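Local coordinates for uncharacterized protein Rv2277c (Mycobacterium tuberculosis, PDB 5VUG) that is functionally uncharacterised but has a TIM-barrel glycerophosphodiester phosphodiesterase domain and so may hydrolyse phosphodiesters, at residues Ile13-Ala18 against Asp40-Thr45; Asp51-Leu56 against Lys75-Leu80; Ser60-Leu65 against Gln81-Gly86; Met120-Asp125 against Gly149-Tyr154; Gln181-Met186 against Ala227-Glu232. One frame throughout, in Å; residues are numbered along the deposited sequence.

Contact 1. Residues Ile13-Ala18 against Asp40-Thr45; sequences IVAHRA and DGMWLT
Ala15 lies midway along a parallel backbone ladder: its N donates to Gly41 O (3.0 Å), and its O accepts from Trp43 N (3.0 Å). Ala18 N, folded back by a type II turn, reaches Ala15 O from the opposite face of the carbonyl plane. Where the pairing begins, Asp40 OD2 uses its anti lone pair to receive Ile13 N in a nearly straight bond (2.9 Å, 175°), and Asp40 N donates to Ile13 O. Gly41, lacking a side chain, lets Val14 CG2 come within 4.2 Å of its CA. Among the apolar contacts, Ala18 CB meets SE of selenomethionine Met42 at 3.9 Å. The aromatic pair is T-shaped: His16 turns its carbon edge to the face of the five-membered ring of Trp43, planes 62° apart, with His16 CD2 3.7 Å from Trp43 CD1. This leaves ND1 for Asp271 and NE2 for a glycerol probably from the crystallisation liquor, implying an imidazole held in orientation, its NE2 probably presented to the pocket.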
# COMPACT_ATOMS: atom_id res chain seq x y z
N ILE A 13 6.27 13.71 -25.43
CA ILE A 13 5.43 14.68 -24.74
C ILE A 13 3.99 14.48 -25.18
O ILE A 13 3.66 14.68 -26.36
CB ILE A 13 5.88 16.12 -25.02
CG1 ILE A 13 7.36 16.31 -24.66
CG2 ILE A 13 4.98 17.11 -24.28
CD1 ILE A 13 7.70 16.01 -23.22
N VAL A 14 3.12 14.10 -24.25
CA VAL A 14 1.71 13.81 -24.56
C VAL A 14 0.84 14.88 -23.90
O VAL A 14 0.92 15.09 -22.69
CB VAL A 14 1.31 12.40 -24.11
CG1 VAL A 14 -0.17 12.13 -24.43
CG2 VAL A 14 2.19 11.34 -24.77
N ALA A 15 0.01 15.56 -24.70
CA ALA A 15 -0.81 16.66 -24.20
C ALA A 15 -2.03 16.12 -23.46
O ALA A 15 -2.94 15.54 -24.07
CB ALA A 15 -1.24 17.58 -25.34
N HIS A 16 -2.08 16.34 -22.14
CA HIS A 16 -3.15 15.81 -21.31
C HIS A 16 -4.45 16.58 -21.53
O HIS A 16 -4.52 17.78 -21.23
CB HIS A 16 -2.74 15.91 -19.84
CG HIS A 16 -3.72 15.28 -18.90
ND1 HIS A 16 -4.05 15.85 -17.69
CD2 HIS A 16 -4.43 14.13 -18.99
CE1 HIS A 16 -4.93 15.08 -17.07
NE2 HIS A 16 -5.17 14.03 -17.83
N ARG A 17 -5.49 15.89 -22.02
CA ARG A 17 -6.75 16.54 -22.40
C ARG A 17 -6.50 17.66 -23.41
O ARG A 17 -7.14 18.71 -23.38
CB ARG A 17 -7.55 17.05 -21.20
CG ARG A 17 -7.60 16.13 -20.00
CD ARG A 17 -8.33 16.83 -18.88
NE ARG A 17 -8.18 16.15 -17.60
CZ ARG A 17 -8.25 16.75 -16.43
NH1 ARG A 17 -8.09 16.05 -15.32
NH2 ARG A 17 -8.48 18.06 -16.36
N ALA A 18 -5.53 17.42 -24.31
CA ALA A 18 -5.10 18.38 -25.32
C ALA A 18 -4.38 19.58 -24.72
O ALA A 18 -4.20 20.59 -25.41
CB ALA A 18 -6.23 18.80 -26.27
N ASP A 40 4.18 15.02 -29.05
CA ASP A 40 4.33 13.74 -29.73
C ASP A 40 3.11 12.85 -29.59
O ASP A 40 3.05 11.79 -30.23
CB ASP A 40 5.53 13.00 -29.13
CG ASP A 40 6.80 13.83 -29.15
OD1 ASP A 40 7.31 14.08 -30.26
OD2 ASP A 40 7.25 14.25 -28.07
N GLY A 41 2.16 13.21 -28.76
CA GLY A 41 0.95 12.42 -28.60
C GLY A 41 -0.14 13.31 -28.05
O GLY A 41 0.14 14.37 -27.47
N MSE A 42 -1.38 12.86 -28.23
CA MSE A 42 -2.57 13.63 -27.89
C MSE A 42 -3.49 12.76 -27.03
O MSE A 42 -3.98 11.73 -27.48
CB MSE A 42 -3.28 14.06 -29.18
CG MSE A 42 -4.38 15.11 -29.01
SE MSE A 42 -3.66 16.86 -28.51
CE MSE A 42 -2.55 17.23 -30.07
N TRP A 43 -3.72 13.18 -25.79
CA TRP A 43 -4.57 12.45 -24.85
C TRP A 43 -5.91 13.16 -24.77
O TRP A 43 -5.97 14.33 -24.39
CB TRP A 43 -3.90 12.41 -23.47
CG TRP A 43 -4.69 11.70 -22.39
CD1 TRP A 43 -5.85 12.13 -21.79
CD2 TRP A 43 -4.36 10.45 -21.78
NE1 TRP A 43 -6.26 11.21 -20.85
CE2 TRP A 43 -5.37 10.17 -20.83
CE3 TRP A 43 -3.31 9.54 -21.95
CZ2 TRP A 43 -5.36 9.01 -20.05
CZ3 TRP A 43 -3.31 8.38 -21.18
CH2 TRP A 43 -4.33 8.13 -20.24
N LEU A 44 -6.99 12.46 -25.10
CA LEU A 44 -8.31 13.07 -25.22
C LEU A 44 -9.32 12.25 -24.43
O LEU A 44 -9.25 11.01 -24.42
CB LEU A 44 -8.74 13.10 -26.69
CG LEU A 44 -7.78 13.80 -27.67
CD1 LEU A 44 -8.21 13.57 -29.11
CD2 LEU A 44 -7.67 15.31 -27.35
N THR A 45 -10.28 12.91 -23.78
CA THR A 45 -11.28 12.21 -22.98
C THR A 45 -12.57 12.12 -23.80
O THR A 45 -13.05 13.14 -24.30
CB THR A 45 -11.59 12.94 -21.67
OG1 THR A 45 -10.41 13.56 -21.16
CG2 THR A 45 -12.13 11.94 -20.66

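Contact 2. Residues Asp51-Leu56 against Lys75-Leu80; sequences DGVPVL and KTVQQL
Asp51 swings its carboxylate across the start of the helix that follows Thr76. With CG between its own backbone N and carbonyl carbon (chi1 54°), OD1 reaches Val77 N at 2.9 Å, met on the syn side and 20° out of the carboxylate plane. The same oxygen also takes a hydrogen bond from Ser49 OG, so two donors grip it. OD2 lies near Thr76 CB and accepts from a water at 2.7 Å; that water in turn accepts from Gln78 N. An aspartate suits this place, since the first amides of a helix lack acceptors in the helix itself and its dipole would favour a negative group here. Thr76 and Gln79 add a capping box, Gln79 N donating to Thr76 OG1 (3.1 Å) and Thr76 N to Gln79 OE1 (3.0 Å). Beside these polar groups the branched side chains slant across one another. Val77 CG2 lies 3.9 Å from Val53 CG1 and 4.0 Å from Val55 CG1, so that one methyl touches both valines, while Leu80, one turn on, crosses Val55 at roughly a right angle and brings CD1 to 4.2 Å from its CG2. Short helix 77-80 thus leans on the side of strand 54-56 where Val55 points; Pro54 and Leu56 turn to helix 109-114 and strand 41-48, and Pro54 also meets helix 134-145.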
# COMPACT_ATOMS: atom_id res chain seq x y z
N ASP A 51 -27.39 10.42 -29.13
CA ASP A 51 -27.58 9.82 -30.44
C ASP A 51 -26.31 9.15 -30.98
O ASP A 51 -26.16 9.01 -32.21
CB ASP A 51 -28.23 10.78 -31.45
CG ASP A 51 -27.50 12.11 -31.59
OD1 ASP A 51 -26.56 12.38 -30.81
OD2 ASP A 51 -27.88 12.88 -32.50
N GLY A 52 -25.42 8.73 -30.10
CA GLY A 52 -24.38 7.78 -30.46
C GLY A 52 -23.16 8.33 -31.15
O GLY A 52 -22.45 7.57 -31.80
N VAL A 53 -22.87 9.62 -31.00
CA VAL A 53 -21.68 10.22 -31.60
C VAL A 53 -20.65 10.46 -30.50
O VAL A 53 -20.93 11.22 -29.56
CB VAL A 53 -22.01 11.51 -32.35
CG1 VAL A 53 -20.73 12.10 -32.96
CG2 VAL A 53 -23.05 11.26 -33.41
N PRO A 54 -19.46 9.87 -30.57
CA PRO A 54 -18.43 10.18 -29.58
C PRO A 54 -18.02 11.64 -29.68
O PRO A 54 -17.84 12.19 -30.78
CB PRO A 54 -17.27 9.25 -29.97
CG PRO A 54 -17.95 8.10 -30.69
CD PRO A 54 -19.08 8.76 -31.46
N VAL A 55 -17.91 12.29 -28.52
CA VAL A 55 -17.49 13.68 -28.38
C VAL A 55 -16.39 13.73 -27.31
O VAL A 55 -16.19 12.78 -26.55
CB VAL A 55 -18.66 14.63 -28.01
CG1 VAL A 55 -19.74 14.61 -29.09
CG2 VAL A 55 -19.25 14.28 -26.63
N LEU A 56 -15.67 14.85 -27.26
CA LEU A 56 -14.61 15.03 -26.27
C LEU A 56 -15.17 15.80 -25.08
O LEU A 56 -15.63 16.94 -25.23
CB LEU A 56 -13.40 15.77 -26.84
CG LEU A 56 -12.72 15.17 -28.06
CD1 LEU A 56 -11.37 15.85 -28.27
CD2 LEU A 56 -12.54 13.64 -27.91
N LYS A 75 -27.85 14.69 -24.10
CA LYS A 75 -27.98 15.63 -25.20
C LYS A 75 -27.55 14.97 -26.51
O LYS A 75 -26.68 14.10 -26.52
CB LYS A 75 -27.12 16.89 -24.97
CG LYS A 75 -27.48 17.67 -23.70
CD LYS A 75 -26.90 19.08 -23.75
CE LYS A 75 -27.17 19.85 -22.45
NZ LYS A 75 -28.62 20.01 -22.13
N THR A 76 -28.17 15.40 -27.60
CA THR A 76 -27.75 14.98 -28.93
C THR A 76 -26.44 15.69 -29.29
O THR A 76 -26.06 16.68 -28.67
CB THR A 76 -28.79 15.40 -29.95
OG1 THR A 76 -28.86 16.84 -29.98
CG2 THR A 76 -30.16 14.85 -29.59
N VAL A 77 -25.76 15.16 -30.31
CA VAL A 77 -24.51 15.79 -30.73
C VAL A 77 -24.76 17.22 -31.21
O VAL A 77 -23.95 18.12 -30.98
CB VAL A 77 -23.77 14.92 -31.77
CG1 VAL A 77 -24.56 14.85 -33.07
CG2 VAL A 77 -22.36 15.47 -32.02
N GLN A 78 -25.89 17.45 -31.88
CA GLN A 78 -26.20 18.80 -32.33
C GLN A 78 -26.31 19.76 -31.15
O GLN A 78 -25.80 20.88 -31.20
CB GLN A 78 -27.48 18.81 -33.17
CG GLN A 78 -27.83 20.17 -33.75
CD GLN A 78 -28.99 20.12 -34.72
OE1 GLN A 78 -29.35 19.06 -35.23
NE2 GLN A 78 -29.59 21.28 -35.00
N GLN A 79 -26.93 19.31 -30.06
CA GLN A 79 -27.03 20.12 -28.85
C GLN A 79 -25.67 20.33 -28.20
O GLN A 79 -25.36 21.43 -27.74
CB GLN A 79 -28.01 19.49 -27.87
CG GLN A 79 -29.43 19.50 -28.39
CD GLN A 79 -30.37 18.64 -27.58
OE1 GLN A 79 -29.96 17.69 -26.92
NE2 GLN A 79 -31.65 18.98 -27.62
N LEU A 80 -24.85 19.27 -28.13
CA LEU A 80 -23.54 19.37 -27.48
C LEU A 80 -22.63 20.34 -28.23
O LEU A 80 -21.89 21.10 -27.60
CB LEU A 80 -22.88 17.99 -27.42
CG LEU A 80 -23.56 17.01 -26.46
CD1 LEU A 80 -23.20 15.58 -26.80
CD2 LEU A 80 -23.18 17.35 -25.04
O HOH W 1 -27.84 15.44 -33.32

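Contact 3. Residues Ser60-Leu65 against Gln81-Gly86; sequences SDLATL and QQLNAG
Leu65 sets its carbonyl oxygen over one face of the flat peptide group that joins Ala85 to Gly86, almost perpendicular to it, with Leu65 O 3.3 Å from Ala85 C. Ala85 CA lies 3.4 Å from the same oxygen in a CA-H...O contact, a weak attraction that partly offsets two other carbonyl oxygens, Asn84 O and Ala85 O, which as acceptors cannot bond to it. The small Ala85 side chain is compatible with so close a backbone approach. A second flat group is the Asn84 amide, whose CB bond leads away from residues 60-65. Its OD1 takes Gly86 N at 2.9 Å, the donor standing 43° out of the carbonyl plane, and also binds Thr104 N, while ND2 donates to Tyr99 O; asparagine suits a buried spot needing acceptor and donor. Apolar contact comes from Leu62 and Leu83, which meet at about a right angle: Leu83 CD1 reaches both methyls of Leu62, CD1 and CD2, at 3.9 Å. Asp61 OD1 receives Ala63 N, so Asp61 and Asn84 each form an Asx turn, shaping the loops before and after helix 77-80, between strand 54-56 and helix 109-114.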
# COMPACT_ATOMS: atom_id res chain seq x y z
N SER A 60 -18.15 14.54 -15.45
CA SER A 60 -19.39 13.79 -15.52
C SER A 60 -20.58 14.68 -15.90
O SER A 60 -21.54 14.19 -16.51
CB SER A 60 -19.64 13.05 -14.21
OG SER A 60 -19.67 13.95 -13.12
N ASP A 61 -20.53 15.97 -15.58
CA ASP A 61 -21.61 16.89 -15.91
C ASP A 61 -21.12 18.02 -16.80
O ASP A 61 -20.02 18.55 -16.60
CB ASP A 61 -22.30 17.46 -14.67
CG ASP A 61 -23.69 18.00 -14.98
OD1 ASP A 61 -23.82 19.19 -15.37
OD2 ASP A 61 -24.66 17.22 -14.85
N LEU A 62 -21.97 18.40 -17.75
CA LEU A 62 -21.67 19.49 -18.67
C LEU A 62 -21.48 20.83 -17.96
O LEU A 62 -20.83 21.72 -18.51
CB LEU A 62 -22.77 19.58 -19.73
CG LEU A 62 -22.77 18.41 -20.73
CD1 LEU A 62 -24.10 18.32 -21.44
CD2 LEU A 62 -21.65 18.61 -21.74
N ALA A 63 -22.05 21.01 -16.76
CA ALA A 63 -21.92 22.30 -16.10
C ALA A 63 -20.48 22.61 -15.68
O ALA A 63 -20.14 23.78 -15.49
CB ALA A 63 -22.84 22.37 -14.88
N THR A 64 -19.63 21.59 -15.53
CA THR A 64 -18.29 21.84 -15.02
C THR A 64 -17.50 22.74 -15.96
O THR A 64 -16.77 23.63 -15.50
CB THR A 64 -17.58 20.51 -14.76
OG1 THR A 64 -18.31 19.77 -13.78
CG2 THR A 64 -16.16 20.75 -14.25
N LEU A 65 -17.66 22.55 -17.27
CA LEU A 65 -16.85 23.29 -18.24
C LEU A 65 -17.65 24.01 -19.32
O LEU A 65 -17.04 24.64 -20.19
CB LEU A 65 -15.81 22.37 -18.89
CG LEU A 65 -14.86 21.67 -17.92
CD1 LEU A 65 -14.04 20.61 -18.68
CD2 LEU A 65 -13.93 22.68 -17.25
N GLN A 81 -22.67 20.32 -29.56
CA GLN A 81 -21.79 21.17 -30.34
C GLN A 81 -22.18 22.64 -30.27
O GLN A 81 -21.41 23.50 -30.72
CB GLN A 81 -21.71 20.68 -31.79
CG GLN A 81 -20.96 19.37 -31.94
CD GLN A 81 -20.82 18.96 -33.40
OE1 GLN A 81 -21.78 18.51 -34.03
NE2 GLN A 81 -19.62 19.12 -33.94
N GLN A 82 -23.34 22.96 -29.71
CA GLN A 82 -23.70 24.34 -29.43
C GLN A 82 -23.17 24.84 -28.09
O GLN A 82 -23.18 26.05 -27.85
CB GLN A 82 -25.22 24.52 -29.49
CG GLN A 82 -25.80 24.34 -30.88
CD GLN A 82 -25.27 25.36 -31.86
OE1 GLN A 82 -24.61 25.02 -32.84
NE2 GLN A 82 -25.55 26.63 -31.59
N LEU A 83 -22.68 23.95 -27.22
CA LEU A 83 -22.18 24.36 -25.92
C LEU A 83 -20.75 24.87 -26.02
O LEU A 83 -19.95 24.35 -26.81
CB LEU A 83 -22.25 23.20 -24.92
CG LEU A 83 -23.64 22.63 -24.67
CD1 LEU A 83 -23.56 21.42 -23.72
CD2 LEU A 83 -24.58 23.70 -24.13
N ASN A 84 -20.43 25.87 -25.22
CA ASN A 84 -19.11 26.48 -25.20
C ASN A 84 -18.31 25.81 -24.09
O ASN A 84 -18.53 26.08 -22.90
CB ASN A 84 -19.25 27.98 -24.95
CG ASN A 84 -17.92 28.70 -24.90
OD1 ASN A 84 -16.86 28.09 -25.03
ND2 ASN A 84 -17.98 30.01 -24.72
N ALA A 85 -17.37 24.92 -24.47
CA ALA A 85 -16.51 24.21 -23.53
C ALA A 85 -15.35 25.06 -23.01
O ALA A 85 -14.47 24.54 -22.31
CB ALA A 85 -15.97 22.93 -24.18
N GLY A 86 -15.31 26.34 -23.35
CA GLY A 86 -14.40 27.29 -22.74
C GLY A 86 -15.05 28.15 -21.69
O GLY A 86 -14.44 29.13 -21.23

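Contact 4. Residues Met120-Asp125 against Gly149-Tyr154; sequences MTLFLD and GRSIVY
Leu122 and Ile152 anchor a regular run of backbone hydrogen bonds. Leu122 N donates to Arg150 O (2.8 Å), Ile152 N to Leu122 O (2.7 Å), Leu124 N to Ile152 O (2.8 Å) and Tyr154 N to Leu124 O (2.9 Å). A fifth bond comes from a side chain: Arg150, extended from CG to NE, brings NH1 to Met120 O at 2.9 Å, within 2° of the guanidinium plane and on a lone pair of the carbonyl. Thr116 OG1 also bonds to NH1, and one face of the guanidinium rests on Leu122 CD1, so a long cationic side chain ties down the Met120 carbonyl. Strands 121-125 and 151-154 run parallel, with N-to-C directions 21° apart and helix 134-145 between them in the chain, a beta-alpha-beta crossover of the TIM barrel. Apolar packing differs on the two faces. Towards the barrel interior, Phe123 CD1 meets Ile152 CB at 3.7 Å, the two side chains lying side by side, and Trp201 closes edge-to-face on the phenyl ring. On the other face, Leu122 and Leu124 meet the surrounding helices. Polar groups complete both faces. Small Ser151 packs beside Leu122 and Leu124, and its OG bonds to Ala147 O. Asp125 OD1 approaches the edge of the Tyr154 ring, 3.6 Å from CD2, while Tyr154 OH bonds to Arg176 NH1.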
# COMPACT_ATOMS: atom_id res chain seq x y z
N MSE A 120 0.37 11.30 -35.55
CA MSE A 120 0.24 11.46 -34.11
C MSE A 120 -0.58 10.41 -33.39
O MSE A 120 -1.73 10.13 -33.73
CB MSE A 120 -0.22 12.85 -33.71
CG MSE A 120 -0.03 13.08 -32.20
SE MSE A 120 -0.49 14.81 -31.89
CE MSE A 120 1.04 15.63 -32.73
N THR A 121 0.05 9.85 -32.36
CA THR A 121 -0.60 8.84 -31.54
C THR A 121 -1.65 9.52 -30.68
O THR A 121 -1.39 10.56 -30.06
CB THR A 121 0.44 8.15 -30.67
OG1 THR A 121 1.49 7.62 -31.50
CG2 THR A 121 -0.20 7.01 -29.88
N LEU A 122 -2.84 8.93 -30.66
CA LEU A 122 -3.95 9.41 -29.84
C LEU A 122 -4.16 8.43 -28.70
O LEU A 122 -4.24 7.22 -28.92
CB LEU A 122 -5.23 9.47 -30.68
CG LEU A 122 -5.12 10.20 -32.02
CD1 LEU A 122 -6.44 10.18 -32.75
CD2 LEU A 122 -4.62 11.63 -31.80
N PHE A 123 -4.27 8.95 -27.49
CA PHE A 123 -4.65 8.17 -26.32
C PHE A 123 -6.06 8.61 -25.95
O PHE A 123 -6.28 9.79 -25.66
CB PHE A 123 -3.67 8.41 -25.18
CG PHE A 123 -2.27 7.99 -25.52
CD1 PHE A 123 -1.85 6.67 -25.29
CD2 PHE A 123 -1.39 8.87 -26.14
CE1 PHE A 123 -0.56 6.27 -25.63
CE2 PHE A 123 -0.11 8.47 -26.48
CZ PHE A 123 0.31 7.17 -26.23
N LEU A 124 -7.01 7.69 -26.03
CA LEU A 124 -8.42 8.00 -25.87
C LEU A 124 -8.86 7.43 -24.53
O LEU A 124 -8.96 6.20 -24.38
CB LEU A 124 -9.23 7.39 -27.01
CG LEU A 124 -8.78 7.82 -28.41
CD1 LEU A 124 -9.69 7.20 -29.48
CD2 LEU A 124 -8.75 9.34 -28.52
N ASP A 125 -9.14 8.31 -23.58
CA ASP A 125 -9.53 7.91 -22.23
C ASP A 125 -11.05 7.80 -22.19
O ASP A 125 -11.76 8.79 -22.35
CB ASP A 125 -9.03 8.94 -21.21
CG ASP A 125 -9.37 8.56 -19.77
OD1 ASP A 125 -9.64 7.37 -19.50
OD2 ASP A 125 -9.37 9.46 -18.90
N GLY A 149 -5.27 2.50 -36.12
CA GLY A 149 -3.87 2.12 -36.07
C GLY A 149 -2.98 3.08 -35.31
O GLY A 149 -1.85 2.72 -34.99
N ARG A 150 -3.46 4.29 -35.03
CA ARG A 150 -2.68 5.26 -34.27
C ARG A 150 -3.35 5.66 -32.97
O ARG A 150 -2.94 6.65 -32.35
CB ARG A 150 -2.33 6.50 -35.12
CG ARG A 150 -3.52 7.36 -35.52
CD ARG A 150 -3.01 8.52 -36.38
NE ARG A 150 -4.07 9.34 -36.96
CZ ARG A 150 -4.41 10.55 -36.52
NH1 ARG A 150 -3.77 11.08 -35.48
NH2 ARG A 150 -5.37 11.23 -37.12
N SER A 151 -4.36 4.91 -32.52
CA SER A 151 -5.11 5.24 -31.32
C SER A 151 -4.98 4.14 -30.28
O SER A 151 -5.03 2.95 -30.61
CB SER A 151 -6.60 5.49 -31.66
OG SER A 151 -6.74 6.54 -32.60
N ILE A 152 -4.83 4.55 -29.01
CA ILE A 152 -4.70 3.65 -27.87
C ILE A 152 -5.86 3.95 -26.92
O ILE A 152 -5.99 5.08 -26.45
CB ILE A 152 -3.36 3.86 -27.15
CG1 ILE A 152 -2.18 3.64 -28.11
CG2 ILE A 152 -3.25 2.95 -25.90
CD1 ILE A 152 -2.05 2.23 -28.64
N VAL A 153 -6.69 2.95 -26.65
CA VAL A 153 -7.81 3.12 -25.73
C VAL A 153 -7.34 2.90 -24.30
O VAL A 153 -6.74 1.86 -24.00
CB VAL A 153 -8.97 2.18 -26.08
CG1 VAL A 153 -10.08 2.29 -25.04
CG2 VAL A 153 -9.49 2.51 -27.50
N TYR A 154 -7.63 3.86 -23.43
CA TYR A 154 -7.29 3.80 -22.01
C TYR A 154 -8.55 3.91 -21.16
O TYR A 154 -9.51 4.57 -21.54
CB TYR A 154 -6.33 4.96 -21.61
CG TYR A 154 -5.93 4.83 -20.16
CD1 TYR A 154 -4.92 3.94 -19.78
CD2 TYR A 154 -6.58 5.54 -19.16
CE1 TYR A 154 -4.58 3.76 -18.46
CE2 TYR A 154 -6.25 5.38 -17.82
CZ TYR A 154 -5.24 4.50 -17.48
OH TYR A 154 -4.92 4.33 -16.15

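Contact 5. Residues Gln181-Met186 against Ala227-Glu232; sequences QRLFNM and AELWDE
Leu183 and Leu229 both hold CG anti to the carbonyl carbon (chi1 -75° and -65°), which sends the two side chains obliquely across each other, Leu229 CD1 4.0 Å from Leu183 CB. Beyond them, Leu183 CD2 lies over the six-membered ring of Trp230, 3.9 Å from its centroid and 14° off the normal, a CH-pi contact. Leu229 makes the matching one: its CD1 is 4.0 Å from the Phe184 ring centroid, over the face, and 3.5 Å from CE2, while CD2 stands above the middle of the same ring. Ala227 CB touches Phe184 CZ at 3.9 Å, a small residue where the ring comes close. Trp230 NE1 bonds to Phe204 O, fixing the indole, and Phe184 also packs on Val212 of the second subunit. A water sits 2.8 Å from Leu183 O and 2.7 Å from Leu229 O. Helix 176-189 is thus joined to the loop before helix 232-239 by methyl-on-ring contacts, with water lodged beside the two carbonyls, implying attachment through shape and dispersion more than charge.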
# COMPACT_ATOMS: atom_id res chain seq x y z
N GLN A 181 -1.04 -3.42 -9.95
CA GLN A 181 -0.56 -4.61 -9.25
C GLN A 181 0.93 -4.83 -9.50
O GLN A 181 1.69 -5.10 -8.57
CB GLN A 181 -1.35 -5.82 -9.73
CG GLN A 181 -0.97 -7.10 -9.00
CD GLN A 181 -1.50 -7.11 -7.59
OE1 GLN A 181 -2.71 -7.07 -7.36
NE2 GLN A 181 -0.59 -7.13 -6.62
N ARG A 182 1.36 -4.71 -10.76
CA ARG A 182 2.76 -4.93 -11.07
C ARG A 182 3.64 -3.87 -10.41
O ARG A 182 4.71 -4.20 -9.86
CB ARG A 182 2.98 -4.96 -12.58
CG ARG A 182 4.29 -5.64 -12.96
CD ARG A 182 4.56 -5.67 -14.46
NE ARG A 182 3.58 -6.44 -15.24
CZ ARG A 182 2.60 -5.89 -15.95
NH1 ARG A 182 2.47 -4.57 -15.99
NH2 ARG A 182 1.77 -6.66 -16.63
N LEU A 183 3.20 -2.61 -10.43
CA LEU A 183 3.99 -1.54 -9.82
C LEU A 183 4.11 -1.73 -8.31
O LEU A 183 5.18 -1.52 -7.74
CB LEU A 183 3.36 -0.19 -10.11
CG LEU A 183 3.55 0.34 -11.53
CD1 LEU A 183 2.65 1.55 -11.71
CD2 LEU A 183 5.03 0.68 -11.79
N PHE A 184 3.01 -2.11 -7.65
CA PHE A 184 3.07 -2.29 -6.21
C PHE A 184 3.82 -3.56 -5.82
O PHE A 184 4.51 -3.57 -4.79
CB PHE A 184 1.68 -2.19 -5.58
CG PHE A 184 1.27 -0.77 -5.28
CD1 PHE A 184 1.78 -0.11 -4.17
CD2 PHE A 184 0.41 -0.08 -6.13
CE1 PHE A 184 1.43 1.21 -3.90
CE2 PHE A 184 0.05 1.24 -5.86
CZ PHE A 184 0.56 1.88 -4.73
N ASN A 185 3.72 -4.63 -6.61
CA ASN A 185 4.57 -5.78 -6.34
C ASN A 185 6.04 -5.40 -6.44
O ASN A 185 6.85 -5.76 -5.57
CB ASN A 185 4.24 -6.94 -7.28
CG ASN A 185 3.10 -7.82 -6.77
OD1 ASN A 185 2.90 -7.95 -5.56
ND2 ASN A 185 2.36 -8.44 -7.70
N MSE A 186 6.41 -4.67 -7.48
CA MSE A 186 7.81 -4.25 -7.58
C MSE A 186 8.25 -3.39 -6.38
O MSE A 186 9.31 -3.63 -5.80
CB MSE A 186 8.11 -3.56 -8.91
CG MSE A 186 8.19 -4.53 -10.07
SE MSE A 186 9.77 -5.67 -9.92
CE MSE A 186 11.13 -4.28 -9.98
N ALA A 227 2.82 7.27 -3.02
CA ALA A 227 3.63 6.26 -3.69
C ALA A 227 4.29 6.84 -4.93
O ALA A 227 3.63 7.47 -5.76
CB ALA A 227 2.75 5.07 -4.10
N GLU A 228 5.60 6.64 -5.05
CA GLU A 228 6.38 6.99 -6.24
C GLU A 228 6.85 5.68 -6.87
O GLU A 228 7.88 5.12 -6.48
CB GLU A 228 7.53 7.91 -5.84
CG GLU A 228 7.05 9.18 -5.15
CD GLU A 228 8.19 10.09 -4.70
OE1 GLU A 228 9.33 9.93 -5.19
OE2 GLU A 228 7.93 10.96 -3.85
N LEU A 229 6.09 5.19 -7.85
CA LEU A 229 6.19 3.80 -8.28
C LEU A 229 7.10 3.58 -9.48
O LEU A 229 7.48 2.43 -9.73
CB LEU A 229 4.80 3.25 -8.60
CG LEU A 229 3.90 3.18 -7.37
CD1 LEU A 229 2.47 2.92 -7.81
CD2 LEU A 229 4.37 2.10 -6.39
N TRP A 230 7.44 4.63 -10.23
CA TRP A 230 8.30 4.49 -11.40
C TRP A 230 9.74 4.77 -11.00
O TRP A 230 10.06 5.88 -10.54
CB TRP A 230 7.88 5.47 -12.50
CG TRP A 230 6.56 5.17 -13.18
CD1 TRP A 230 5.45 5.97 -13.18
CD2 TRP A 230 6.23 4.01 -13.97
NE1 TRP A 230 4.45 5.38 -13.92
CE2 TRP A 230 4.90 4.18 -14.41
CE3 TRP A 230 6.92 2.86 -14.34
CZ2 TRP A 230 4.25 3.23 -15.21
CZ3 TRP A 230 6.28 1.91 -15.13
CH2 TRP A 230 4.95 2.10 -15.55
N ASP A 231 10.60 3.77 -11.17
CA ASP A 231 12.04 3.89 -10.98
C ASP A 231 12.71 3.00 -12.03
O ASP A 231 12.03 2.35 -12.83
CB ASP A 231 12.47 3.59 -9.53
CG ASP A 231 11.96 2.25 -9.01
OD1 ASP A 231 11.81 1.29 -9.79
OD2 ASP A 231 11.72 2.16 -7.79
N GLU A 232 14.04 2.99 -12.04
CA GLU A 232 14.74 2.19 -13.05
C GLU A 232 14.30 0.73 -12.98
O GLU A 232 14.06 0.10 -14.02
CB GLU A 232 16.25 2.31 -12.89
CG GLU A 232 17.00 1.82 -14.13
CD GLU A 232 18.51 1.85 -13.96
OE1 GLU A 232 19.19 0.92 -14.46
OE2 GLU A 232 19.02 2.81 -13.34
O HOH W 2 7.47 0.02 -8.43

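Overall arrangement
Contacts 1 and 4, centres 9 Å apart, share the barrel wall: neighbouring strands 41-48 and 121-125 are joined by Leu44 N and Phe123 O at 2.8 Å. The side chains of His16 and Asp125 come within about 3 and 4 Å of a glycerol, probably from the crystallisation liquor, whose position is consistent with the pocket. A calcium ion lies elsewhere, about 3 Å from the side chain of Thr121. Contact 2 adjoins contact 1 through Leu44 CD2 and Leu56 CD1 (3.8 Å). Contacts 2 and 3 alternate along the chain and meet at Leu80 CD2 and Leu62 CD1. Contact 5 lies across the chain's centre, about 39 Å from contact 2 between centres, beside the second subunit.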